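Local atomic coordinates of protein Niban 2 (Homo sapiens, PDB entry 7CTP), a protein that may suppress apoptosis and promote melanoma cell invasion, and is represented here by a largely helical fragment that includes its PH domain. Residues Ser5-Asp10 / Pro254-Lys259; Glu367-Asn372 / Arg470-Val475; Glu389-Leu394 / Tyr445-Leu450. All coordinates share one frame; numbering follows the deposited sequence.

Contact 1 (Ser5-Asp10 / Pro254-Lys259); sequences STHLDD and PRLKGK
R255 meets H7 through the base of its side chain: CB stands 3.7 Å from CE1 of the imidazole. Beyond CB the arm runs out extended from CG to NE and leaves the ring, to be held by its NE on the carbonyl O of E251, and its side chain touches R12 of helix 10-48. The guanidinium plane is perpendicular to the imidazole plane, and the two groups stay apart, with R255 NE 5.8 Å from H7 ND1. R255 O also borders the ring, 3.8 Å from H7 CE1, as a neighbour without a hydrogen bond. At L256 the chain presents CD2, which lies 3.9 Å from H7 NE2; the same leucine packs on Q266 and I270 of helix 260-337. Within its own segment the H7 ring has T6 CG2 over the centre of one face. H7 thus links the short N-terminal helix 3-7, close to the glycine that carries the myristoyl group in the cell, to the loop between helices 232-252 and 260-337. Carbon atoms of R255 and L256 meet the imidazole obliquely, so shape fit and van der Waals attraction, not polar pairing, join these segments.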
# COMPACT_ATOMS: atom_id res chain seq x y z
N SER A 5 -19.23 -14.65 -23.80
CA SER A 5 -19.41 -15.99 -24.34
C SER A 5 -18.69 -16.13 -25.67
O SER A 5 -18.22 -17.23 -26.01
CB SER A 5 -20.89 -16.32 -24.49
OG SER A 5 -21.51 -15.39 -25.37
N THR A 6 -18.57 -15.04 -26.42
CA THR A 6 -17.92 -15.08 -27.72
C THR A 6 -16.41 -15.13 -27.59
O THR A 6 -15.75 -15.98 -28.20
CB THR A 6 -18.33 -13.87 -28.56
OG1 THR A 6 -19.76 -13.85 -28.69
CG2 THR A 6 -17.69 -13.95 -29.95
N HIS A 7 -15.83 -14.23 -26.79
CA HIS A 7 -14.39 -14.05 -26.77
C HIS A 7 -13.71 -14.76 -25.62
O HIS A 7 -12.50 -15.04 -25.72
CB HIS A 7 -14.05 -12.56 -26.76
CG HIS A 7 -14.61 -11.82 -27.92
ND1 HIS A 7 -14.23 -12.08 -29.22
CD2 HIS A 7 -15.54 -10.84 -27.99
CE1 HIS A 7 -14.89 -11.29 -30.04
NE2 HIS A 7 -15.70 -10.52 -29.32
N LEU A 8 -14.42 -15.07 -24.54
CA LEU A 8 -13.82 -15.92 -23.52
C LEU A 8 -14.50 -17.28 -23.52
O LEU A 8 -15.02 -17.72 -22.49
CB LEU A 8 -13.90 -15.26 -22.14
CG LEU A 8 -13.12 -13.96 -22.02
CD1 LEU A 8 -13.30 -13.33 -20.65
CD2 LEU A 8 -11.64 -14.21 -22.29
N ASP A 9 -14.47 -17.98 -24.66
CA ASP A 9 -15.00 -19.33 -24.69
C ASP A 9 -14.08 -20.28 -23.93
O ASP A 9 -13.03 -19.89 -23.41
CB ASP A 9 -15.25 -19.80 -26.14
CG ASP A 9 -13.97 -19.94 -26.97
OD1 ASP A 9 -12.85 -19.85 -26.43
OD2 ASP A 9 -14.11 -20.13 -28.20
N ASP A 10 -14.49 -21.54 -23.84
CA ASP A 10 -13.74 -22.49 -23.03
C ASP A 10 -12.30 -22.62 -23.50
O ASP A 10 -11.38 -22.71 -22.68
CB ASP A 10 -14.43 -23.86 -23.04
CG ASP A 10 -15.60 -23.92 -22.08
OD1 ASP A 10 -15.85 -22.93 -21.36
OD2 ASP A 10 -16.27 -24.97 -22.05
N PRO A 254 -8.75 -6.57 -32.20
CA PRO A 254 -9.25 -6.53 -33.59
C PRO A 254 -10.54 -7.29 -33.80
O PRO A 254 -11.17 -7.13 -34.86
CB PRO A 254 -8.11 -7.15 -34.40
CG PRO A 254 -6.89 -6.95 -33.55
CD PRO A 254 -7.39 -7.14 -32.15
N ARG A 255 -10.97 -8.11 -32.85
CA ARG A 255 -12.22 -8.83 -32.96
C ARG A 255 -13.40 -8.06 -32.38
O ARG A 255 -14.55 -8.46 -32.60
CB ARG A 255 -12.09 -10.20 -32.27
CG ARG A 255 -10.95 -11.05 -32.84
CD ARG A 255 -10.62 -12.22 -31.93
NE ARG A 255 -9.37 -12.87 -32.30
CZ ARG A 255 -9.28 -14.14 -32.67
NH1 ARG A 255 -10.38 -14.89 -32.70
NH2 ARG A 255 -8.11 -14.68 -32.99
N LEU A 256 -13.16 -6.96 -31.67
CA LEU A 256 -14.24 -6.18 -31.10
C LEU A 256 -14.86 -5.27 -32.15
O LEU A 256 -14.15 -4.66 -32.95
CB LEU A 256 -13.72 -5.34 -29.92
CG LEU A 256 -12.95 -6.16 -28.89
CD1 LEU A 256 -12.46 -5.27 -27.75
CD2 LEU A 256 -13.84 -7.28 -28.36
N LYS A 257 -16.19 -5.19 -32.13
CA LYS A 257 -16.96 -4.44 -33.12
C LYS A 257 -17.61 -3.23 -32.47
O LYS A 257 -18.15 -3.31 -31.36
CB LYS A 257 -18.04 -5.33 -33.74
CG LYS A 257 -17.53 -6.50 -34.57
CD LYS A 257 -18.51 -6.84 -35.68
CE LYS A 257 -18.05 -8.04 -36.51
NZ LYS A 257 -18.42 -9.35 -35.89
N GLY A 258 -17.60 -2.10 -33.17
CA GLY A 258 -18.35 -0.94 -32.74
C GLY A 258 -17.52 0.31 -32.81
O GLY A 258 -16.38 0.31 -33.29
N LYS A 259 -18.10 1.40 -32.31
CA LYS A 259 -17.41 2.68 -32.27
C LYS A 259 -16.34 2.65 -31.18
O LYS A 259 -16.36 1.77 -30.32
CB LYS A 259 -18.43 3.79 -32.03
CG LYS A 259 -19.37 3.92 -33.23
CD LYS A 259 -20.63 4.68 -32.94
CE LYS A 259 -21.06 5.47 -34.17
NZ LYS A 259 -22.30 6.25 -33.95

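Contact 2 (Glu367-Asn372 / Arg470-Val475); sequences EVTDMN and RVLERV
V368 and L472 face each other from two helices, 342-378 and 464-511, and their side chains lie alongside one another, pointing opposite ways. Both reach out with the first branch anti to the backbone N: CG1 of V368 at chi1 167° and CG of L472 at chi1 170°. The second torsion of the leucine, 65°, folds CD1 back beside CA and leaves CD2 extended, so that the two methyls form a fork. V368 CG1 enters it, 3.7 Å from L472 CD1 and the same distance from L472 CD2. The rest of the valine leans on one prong, since V368 CB comes within 3.9 Å of L472 CD1 and V368 CG2 lies 4.0 Å from that methyl. On the flank of this pair T369 OG1 approaches L472 CD2 more loosely, at 4.5 Å; its polar need is met on its own helix by the carbonyl O of F365. L472 also packs against F364 and F365. With the CA atoms of V368 and L472 7.4 Å apart, the helices lie close enough here for these two branched side chains to interlock. With an alanine in place of this leucine both prongs are gone, which would probably leave V368 CG1 facing a gap and deprive F364 and F365 of a packing partner. Between these segments the contact is apolar and buried, and what joins them is the complementary fit of two branched side chains.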
# COMPACT_ATOMS: atom_id res chain seq x y z
N GLU A 367 -8.88 18.63 18.78
CA GLU A 367 -9.94 17.73 19.24
C GLU A 367 -9.87 17.52 20.74
O GLU A 367 -10.90 17.47 21.42
CB GLU A 367 -9.86 16.41 18.48
CG GLU A 367 -10.25 16.53 17.02
CD GLU A 367 -11.67 17.03 16.84
OE1 GLU A 367 -12.58 16.48 17.49
OE2 GLU A 367 -11.87 17.97 16.05
N VAL A 368 -8.66 17.42 21.29
CA VAL A 368 -8.51 17.29 22.73
C VAL A 368 -8.98 18.56 23.43
O VAL A 368 -9.66 18.51 24.46
CB VAL A 368 -7.05 16.94 23.09
CG1 VAL A 368 -6.82 17.12 24.58
CG2 VAL A 368 -6.74 15.50 22.67
N THR A 369 -8.64 19.72 22.86
CA THR A 369 -9.07 20.98 23.45
C THR A 369 -10.58 21.13 23.38
O THR A 369 -11.22 21.59 24.33
CB THR A 369 -8.38 22.15 22.75
OG1 THR A 369 -6.96 21.94 22.75
CG2 THR A 369 -8.68 23.45 23.49
N ASP A 370 -11.18 20.73 22.25
CA ASP A 370 -12.63 20.76 22.15
C ASP A 370 -13.27 19.87 23.22
O ASP A 370 -14.29 20.25 23.80
CB ASP A 370 -13.08 20.34 20.75
CG ASP A 370 -12.98 21.47 19.75
OD1 ASP A 370 -12.63 22.60 20.16
OD2 ASP A 370 -13.24 21.24 18.55
N MET A 371 -12.68 18.71 23.50
CA MET A 371 -13.15 17.89 24.62
C MET A 371 -12.98 18.62 25.95
O MET A 371 -13.87 18.60 26.80
CB MET A 371 -12.41 16.56 24.66
CG MET A 371 -12.60 15.83 25.99
SD MET A 371 -11.45 14.46 26.19
CE MET A 371 -11.76 13.61 24.66
N ASN A 372 -11.83 19.28 26.13
CA ASN A 372 -11.57 20.01 27.36
C ASN A 372 -12.60 21.11 27.58
O ASN A 372 -13.07 21.32 28.71
CB ASN A 372 -10.16 20.59 27.32
CG ASN A 372 -9.54 20.73 28.69
OD1 ASN A 372 -9.96 20.08 29.64
ND2 ASN A 372 -8.53 21.58 28.79
N ARG A 470 -2.35 18.42 31.06
CA ARG A 470 -1.04 17.83 31.35
C ARG A 470 -0.84 16.51 30.64
O ARG A 470 0.26 16.21 30.16
CB ARG A 470 -0.85 17.64 32.86
CG ARG A 470 -0.03 18.74 33.53
CD ARG A 470 -0.22 18.70 35.04
NE ARG A 470 0.03 17.38 35.62
CZ ARG A 470 -0.90 16.62 36.18
NH1 ARG A 470 -0.56 15.43 36.69
NH2 ARG A 470 -2.16 17.01 36.22
N VAL A 471 -1.89 15.68 30.58
CA VAL A 471 -1.83 14.46 29.80
C VAL A 471 -1.63 14.78 28.33
O VAL A 471 -0.85 14.12 27.63
CB VAL A 471 -3.10 13.62 30.03
CG1 VAL A 471 -3.19 12.48 29.01
CG2 VAL A 471 -3.13 13.08 31.45
N LEU A 472 -2.31 15.82 27.84
CA LEU A 472 -2.16 16.24 26.45
C LEU A 472 -0.72 16.66 26.17
O LEU A 472 -0.13 16.26 25.16
CB LEU A 472 -3.14 17.37 26.13
CG LEU A 472 -2.97 18.11 24.80
CD1 LEU A 472 -3.22 17.17 23.62
CD2 LEU A 472 -3.88 19.32 24.72
N GLU A 473 -0.13 17.45 27.07
CA GLU A 473 1.25 17.89 26.86
C GLU A 473 2.21 16.70 26.86
O GLU A 473 3.20 16.70 26.12
CB GLU A 473 1.63 18.92 27.92
CG GLU A 473 2.72 19.91 27.50
CD GLU A 473 2.35 20.72 26.26
OE1 GLU A 473 1.19 21.16 26.14
OE2 GLU A 473 3.25 20.91 25.41
N ARG A 474 1.93 15.68 27.68
CA ARG A 474 2.77 14.48 27.68
C ARG A 474 2.64 13.71 26.37
O ARG A 474 3.64 13.18 25.86
CB ARG A 474 2.40 13.56 28.84
CG ARG A 474 3.05 13.91 30.16
CD ARG A 474 2.52 13.03 31.28
NE ARG A 474 2.97 11.64 31.16
CZ ARG A 474 2.28 10.60 31.60
NH1 ARG A 474 1.11 10.78 32.20
NH2 ARG A 474 2.76 9.37 31.45
N VAL A 475 1.42 13.60 25.84
CA VAL A 475 1.21 12.86 24.60
C VAL A 475 1.84 13.61 23.43
O VAL A 475 2.40 13.00 22.51
CB VAL A 475 -0.29 12.59 24.40
CG1 VAL A 475 -0.55 11.91 23.05
CG2 VAL A 475 -0.81 11.72 25.54

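Contact 3 (Glu389-Leu394 / Tyr445-Leu450); sequences EKLSRL and YTFETL
Y445 O is gripped twice by T449, whose backbone N (3.0 Å) and OG1 (2.8 Å) reach it from opposite faces of the carbonyl plane; the hydroxyl oxygen also lies over the centre of the Y445 ring. Across the contact the same helix offers F447 and E448. L391 crosses F447 at about a right angle, and its CD2 comes to 3.6 Å from F447 CD2, meeting the ring obliquely. Beside this apolar touch, the extended E448 places OE1 4.0 Å from S392 CB. The serine hydroxyl is engaged within its own segment: chi1 74° swings OG back toward the preceding helical turn, where it donates to E389 O over 2.7 Å. R393 follows with a salt bridge, NE to E389 OE2 at 3.1 Å, reached from above the carboxylate plane, so the type I turn from L391 to L394 is tied back to E389. E389 OE2 has a second mate in R67, shortly ahead of strand 70-77 of the PH domain. F447 also touches V368 of helix 342-378 and V471 and L472 of helix 464-511, so helix 384-391 packs into a cluster with all three longer helices.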
# COMPACT_ATOMS: atom_id res chain seq x y z
N GLU A 389 -15.21 8.35 23.57
CA GLU A 389 -15.62 7.43 22.52
C GLU A 389 -15.49 8.09 21.15
O GLU A 389 -15.06 7.44 20.18
CB GLU A 389 -17.05 6.96 22.76
CG GLU A 389 -17.43 5.71 21.99
CD GLU A 389 -17.84 6.02 20.57
OE1 GLU A 389 -18.24 7.18 20.30
OE2 GLU A 389 -17.74 5.10 19.73
N LYS A 390 -15.85 9.37 21.05
CA LYS A 390 -15.70 10.08 19.78
C LYS A 390 -14.24 10.34 19.46
O LYS A 390 -13.81 10.20 18.31
CB LYS A 390 -16.49 11.39 19.82
CG LYS A 390 -17.95 11.24 19.37
CD LYS A 390 -18.82 12.41 19.81
CE LYS A 390 -18.91 13.51 18.75
NZ LYS A 390 -17.58 14.08 18.38
N LEU A 391 -13.45 10.71 20.47
CA LEU A 391 -12.03 10.96 20.24
C LEU A 391 -11.31 9.68 19.84
O LEU A 391 -10.36 9.72 19.04
CB LEU A 391 -11.38 11.56 21.49
CG LEU A 391 -9.91 11.97 21.31
CD1 LEU A 391 -9.82 13.26 20.50
CD2 LEU A 391 -9.18 12.12 22.65
N SER A 392 -11.74 8.54 20.39
CA SER A 392 -11.08 7.26 20.13
C SER A 392 -11.07 6.92 18.65
O SER A 392 -10.22 6.14 18.20
CB SER A 392 -11.74 6.13 20.92
OG SER A 392 -13.00 5.76 20.37
N ARG A 393 -12.01 7.48 17.88
CA ARG A 393 -12.18 7.16 16.46
C ARG A 393 -11.60 8.21 15.53
O ARG A 393 -11.82 8.13 14.31
CB ARG A 393 -13.66 6.96 16.15
CG ARG A 393 -14.33 6.00 17.08
CD ARG A 393 -15.68 5.57 16.57
NE ARG A 393 -16.05 4.31 17.20
CZ ARG A 393 -15.93 3.12 16.62
NH1 ARG A 393 -15.50 3.02 15.37
NH2 ARG A 393 -16.28 2.03 17.29
N LEU A 394 -10.88 9.20 16.07
CA LEU A 394 -10.44 10.35 15.29
C LEU A 394 -9.63 9.93 14.06
O LEU A 394 -9.79 10.50 12.98
CB LEU A 394 -9.63 11.30 16.17
CG LEU A 394 -9.00 12.52 15.51
CD1 LEU A 394 -10.06 13.36 14.81
CD2 LEU A 394 -8.27 13.35 16.56
N TYR A 445 -5.11 6.81 21.21
CA TYR A 445 -5.07 5.65 22.10
C TYR A 445 -4.23 5.95 23.34
O TYR A 445 -4.63 5.65 24.47
CB TYR A 445 -4.52 4.42 21.38
CG TYR A 445 -4.38 3.22 22.29
CD1 TYR A 445 -5.51 2.53 22.74
CD2 TYR A 445 -3.13 2.78 22.71
CE1 TYR A 445 -5.39 1.44 23.58
CE2 TYR A 445 -3.01 1.68 23.55
CZ TYR A 445 -4.14 1.02 23.98
OH TYR A 445 -4.03 -0.07 24.82
N THR A 446 -3.05 6.54 23.12
CA THR A 446 -2.19 6.92 24.24
C THR A 446 -2.89 7.92 25.15
O THR A 446 -2.86 7.79 26.38
CB THR A 446 -0.88 7.50 23.71
OG1 THR A 446 -0.22 6.53 22.89
CG2 THR A 446 0.03 7.88 24.87
N PHE A 447 -3.53 8.94 24.56
CA PHE A 447 -4.24 9.94 25.35
C PHE A 447 -5.30 9.29 26.23
O PHE A 447 -5.41 9.59 27.42
CB PHE A 447 -4.87 11.01 24.46
CG PHE A 447 -5.54 12.11 25.25
CD1 PHE A 447 -4.77 13.11 25.84
CD2 PHE A 447 -6.92 12.13 25.42
CE1 PHE A 447 -5.38 14.12 26.58
CE2 PHE A 447 -7.52 13.14 26.16
CZ PHE A 447 -6.76 14.13 26.73
N GLU A 448 -6.10 8.39 25.64
CA GLU A 448 -7.15 7.73 26.40
C GLU A 448 -6.56 6.91 27.54
O GLU A 448 -7.01 7.01 28.70
CB GLU A 448 -7.99 6.83 25.49
CG GLU A 448 -9.06 6.05 26.26
CD GLU A 448 -10.01 5.28 25.36
OE1 GLU A 448 -9.69 5.07 24.17
OE2 GLU A 448 -11.08 4.88 25.86
N THR A 449 -5.54 6.10 27.24
CA THR A 449 -4.95 5.24 28.25
C THR A 449 -4.33 6.05 29.38
O THR A 449 -4.53 5.74 30.57
CB THR A 449 -3.91 4.32 27.61
OG1 THR A 449 -4.50 3.67 26.48
CG2 THR A 449 -3.44 3.27 28.60
N LEU A 450 -3.59 7.10 29.04
CA LEU A 450 -2.91 7.89 30.07
C LEU A 450 -3.90 8.73 30.86
O LEU A 450 -3.72 8.94 32.07
CB LEU A 450 -1.84 8.77 29.43
CG LEU A 450 -0.65 8.04 28.82
CD1 LEU A 450 0.52 8.99 28.63
CD2 LEU A 450 -0.25 6.84 29.68

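Contacts 2 and 3 form one continuous apolar cluster, their centres about 10 Å apart. F447 is shared between them: its CZ lies 3.7 Å from V368 CG1 and its CD1 3.6 Å from V471 CG1, while M371 CE closes on L391 CD2 at 3.6 Å. These touches bring helices 342-378, 384-391, 422-455 and 464-511 together; in the chain contact 3 is nested inside the loop that contact 2 closes. Contact 1 closes before either opens and lies on the opposite side of the chain's centre, its centre about 62 Å from that of contact 2 and 55 Å from that of contact 3. It joins the N-terminal helix 3-7 to the loop after helix 232-252.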